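PDB 1LUR: aldose 1-epimerase from Caenorhabditis elegans, which probably catalyses the interconversion of the alpha and beta anomers of aldose sugars such as galactose. Local coordinates for residues R209-T212 / D213-F216; E60-A63 / A64-K68. All coordinates share one frame; numbering follows the deposited sequence.

Interaction 1 of 2, residues R209-T212 / D213-F216; sequences RSVT and DTGF
A type II beta turn from V211 to T214 carries the chain off the end of strand 207-210. Its closing bond runs from T214 N to V211 O, 2.9 Å long, with an N-H...O angle of 142°. The donor stands somewhat off the carbonyl plane. T212 and D213 are the two middle residues, and D213 takes the left-handed backbone shape that this turn needs (phi 65°). The T214 hydroxyl is also modelled as a donor to V211 O, but at 2.4 Å from OG1 this bond is too short to be relied on. With chi1 at 71°, OG1 lies between its own backbone N and carbonyl carbon, on the side of that oxygen. T214 OG1 also accepts a weak bond from F216 N at 3.3 Å, which links the turn to the next part of the loop. An alanine here removes the hydroxyl, and F216 N would probably be left without its weak partner, with the start of the loop freer to shift. T214 CG2 lies 4.0 Å from R209 NH2 and meets the guanidinium at a slant. The T212 and D213 side chains lie side by side, with T212 CG2 3.6 Å from D213 OD2. T212 N donates to S210 OG over 3.1 Å, an ST turn at the start of the bend. T212 OG1 is hydrogen-bonded to R219 NH2, and the F216 ring meets F195 edge-to-face. Here an ST turn leads into a type II turn, at the point where an outermost strand of an antiparallel sheet gives way to loop.

Interaction 2 of 2, residues E60-A63 / A64-K68; sequences EKDA and ASIGK
This is a local, buried contact in which the D62 carboxylate grips the backbone of A64 and I66, in the connection between helix 56-61 and strand 69-70. CG of D62 is anti to the backbone N (chi1 172°), and the carboxylate reaches forward over the loop that follows. A64 N bonds to D62 OD1 at 2.8 Å with a nearly straight N-H...O angle of 166°, coming from well above the carboxylate plane. I66 N bonds to D62 OD2, also at 2.8 Å, and arrives nearly along the C-O axis. Each carboxylate oxygen thus takes one backbone N-H, which fixes the rotation of the group. The OD1 bond to the residue two further on makes an Asx turn. It is followed by a type II beta turn from S65 to K68, with G67 at a positive phi and a weak closing bond from K68 N to S65 O. A water donates to both D62 OD2 and I66 O, bridging them. I66 CG1 lies 3.4 Å from D62 OD2, beside the bonded N-H. A second water accepts from K68 NZ and donates to D62 O. K68 NZ is also hydrogen-bonded to G108 O, and it stays 5.2 Å from D62 OD2, too far for direct contact. F53 lies against D62 and I66. Backbone hydrogen bonds join G67 to L34 on strand 33-40, and G67 and K68 to H172 on strand 170-175.

From the N terminus, interaction 2 comes first. It closes the loop between helix 56-61 and strand 69-70, and leads the chain into that strand beside strand 170-175. Interaction 1 comes much later, where the chain leaves strand 207-210, beside strand 194-198, and passes into the loop before strand 222-223. The two lie in series along the chain and neither nest nor cross. The centres of interactions 1 and 2 are 31 Å apart. The nearest atoms of interactions 1 and 2 are about 18 Å apart, so the two do not touch. Interaction 2 is buried and interaction 1 is at the surface, both in the aldose 1-epimerase fold.

Interaction 1 of 2, residues R209-T212 / D213-F216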
# COMPACT_ATOMS: atom_id res chain seq x y z
N ARG A 209 15.76 9.86 -9.93
CA ARG A 209 16.51 9.34 -11.06
C ARG A 209 15.61 8.88 -12.18
O ARG A 209 14.52 8.34 -11.95
CB ARG A 209 17.40 8.18 -10.63
CG ARG A 209 18.65 8.59 -9.86
CD ARG A 209 19.52 7.37 -9.57
NE ARG A 209 19.86 6.66 -10.80
CZ ARG A 209 20.53 5.52 -10.84
NH1 ARG A 209 20.95 4.95 -9.72
NH2 ARG A 209 20.79 4.93 -12.01
N SER A 210 16.08 9.11 -13.40
CA SER A 210 15.34 8.72 -14.58
C SER A 210 15.36 7.21 -14.59
O SER A 210 16.30 6.58 -14.10
CB SER A 210 16.03 9.25 -15.84
OG SER A 210 15.57 8.57 -17.00
N VAL A 211 14.32 6.61 -15.14
CA VAL A 211 14.25 5.17 -15.19
C VAL A 211 14.95 4.66 -16.45
O VAL A 211 15.33 3.50 -16.54
CB VAL A 211 12.79 4.69 -15.20
CG1 VAL A 211 12.15 4.94 -16.56
CG2 VAL A 211 12.74 3.25 -14.83
N THR A 212 15.12 5.55 -17.43
CA THR A 212 15.77 5.20 -18.69
C THR A 212 17.08 4.45 -18.49
O THR A 212 17.93 4.87 -17.70
CB THR A 212 16.05 6.45 -19.55
OG1 THR A 212 14.82 7.13 -19.81
CG2 THR A 212 16.70 6.05 -20.87
N ASP A 213 17.24 3.35 -19.21
CA ASP A 213 18.43 2.51 -19.14
C ASP A 213 18.68 1.84 -17.80
O ASP A 213 19.78 1.35 -17.54
CB ASP A 213 19.68 3.32 -19.54
CG ASP A 213 19.66 3.73 -21.01
OD1 ASP A 213 19.30 2.89 -21.85
OD2 ASP A 213 20.03 4.88 -21.31
N THR A 214 17.66 1.81 -16.94
CA THR A 214 17.79 1.18 -15.62
C THR A 214 16.88 -0.03 -15.52
O THR A 214 16.02 -0.26 -16.38
CB THR A 214 17.40 2.16 -14.49
OG1 THR A 214 15.99 2.38 -14.50
CG2 THR A 214 18.12 3.49 -14.67
N GLY A 215 17.06 -0.81 -14.46
CA GLY A 215 16.24 -2.00 -14.26
C GLY A 215 14.85 -1.71 -13.73
O GLY A 215 14.08 -2.65 -13.47
N PHE A 216 14.51 -0.44 -13.57
CA PHE A 216 13.20 -0.05 -13.07
C PHE A 216 12.30 0.46 -14.20
O PHE A 216 11.22 1.00 -13.94
CB PHE A 216 13.31 1.06 -12.00
CG PHE A 216 14.04 0.64 -10.75
CD1 PHE A 216 13.74 -0.57 -10.13
CD2 PHE A 216 14.99 1.47 -10.18
CE1 PHE A 216 14.40 -0.95 -8.95
CE2 PHE A 216 15.65 1.11 -9.00
CZ PHE A 216 15.35 -0.10 -8.39

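Interaction 2 of 2, residues E60-A63 / A64-K68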
# COMPACT_ATOMS: atom_id res chain seq x y z
N GLU A 60 -2.72 -9.78 13.70
CA GLU A 60 -2.36 -8.89 14.80
C GLU A 60 -0.91 -9.07 15.22
O GLU A 60 -0.34 -8.23 15.92
CB GLU A 60 -3.28 -9.13 16.00
CG GLU A 60 -4.74 -8.78 15.75
CD GLU A 60 -5.63 -9.10 16.94
OE1 GLU A 60 -5.69 -10.29 17.33
OE2 GLU A 60 -6.27 -8.18 17.48
N LYS A 61 -0.30 -10.17 14.80
CA LYS A 61 1.09 -10.44 15.15
C LYS A 61 2.03 -10.19 13.98
O LYS A 61 3.25 -10.18 14.15
CB LYS A 61 1.23 -11.88 15.64
CG LYS A 61 0.53 -12.16 16.97
CD LYS A 61 0.58 -13.64 17.35
CE LYS A 61 0.06 -13.86 18.77
NZ LYS A 61 -0.07 -15.31 19.12
N ASP A 62 1.48 -9.98 12.78
CA ASP A 62 2.29 -9.73 11.60
C ASP A 62 3.14 -8.47 11.74
O ASP A 62 2.72 -7.51 12.39
CB ASP A 62 1.40 -9.61 10.36
CG ASP A 62 2.17 -9.17 9.13
OD1 ASP A 62 3.28 -9.69 8.89
OD2 ASP A 62 1.66 -8.30 8.38
N ALA A 63 4.32 -8.48 11.14
CA ALA A 63 5.23 -7.34 11.20
C ALA A 63 5.61 -6.85 9.81
O ALA A 63 6.34 -5.86 9.67
CB ALA A 63 6.47 -7.71 11.99
N ALA A 64 5.13 -7.55 8.79
CA ALA A 64 5.43 -7.18 7.41
C ALA A 64 4.37 -6.27 6.79
O ALA A 64 4.38 -6.03 5.59
CB ALA A 64 5.59 -8.45 6.57
N SER A 65 3.45 -5.77 7.62
CA SER A 65 2.38 -4.88 7.17
C SER A 65 1.56 -5.45 6.02
O SER A 65 1.12 -4.71 5.13
CB SER A 65 2.96 -3.53 6.75
OG SER A 65 3.60 -2.87 7.83
N ILE A 66 1.34 -6.76 6.04
CA ILE A 66 0.57 -7.42 4.99
C ILE A 66 -0.88 -6.93 4.87
O ILE A 66 -1.70 -7.15 5.76
CB ILE A 66 0.58 -8.96 5.20
CG1 ILE A 66 2.03 -9.47 5.16
CG2 ILE A 66 -0.23 -9.65 4.10
CD1 ILE A 66 2.15 -10.97 5.36
N GLY A 67 -1.17 -6.24 3.76
CA GLY A 67 -2.51 -5.72 3.51
C GLY A 67 -3.03 -4.58 4.37
O GLY A 67 -4.16 -4.13 4.20
N LYS A 68 -2.21 -4.09 5.29
CA LYS A 68 -2.63 -3.01 6.17
C LYS A 68 -2.76 -1.63 5.52
O LYS A 68 -2.24 -1.36 4.43
CB LYS A 68 -1.63 -2.84 7.32
CG LYS A 68 -1.40 -4.05 8.20
CD LYS A 68 -0.32 -3.70 9.23
CE LYS A 68 -0.07 -4.84 10.22
NZ LYS A 68 -1.20 -5.04 11.17
O HOH W 1 0.30 -6.62 12.83
O HOH W 2 -1.08 -7.77 8.32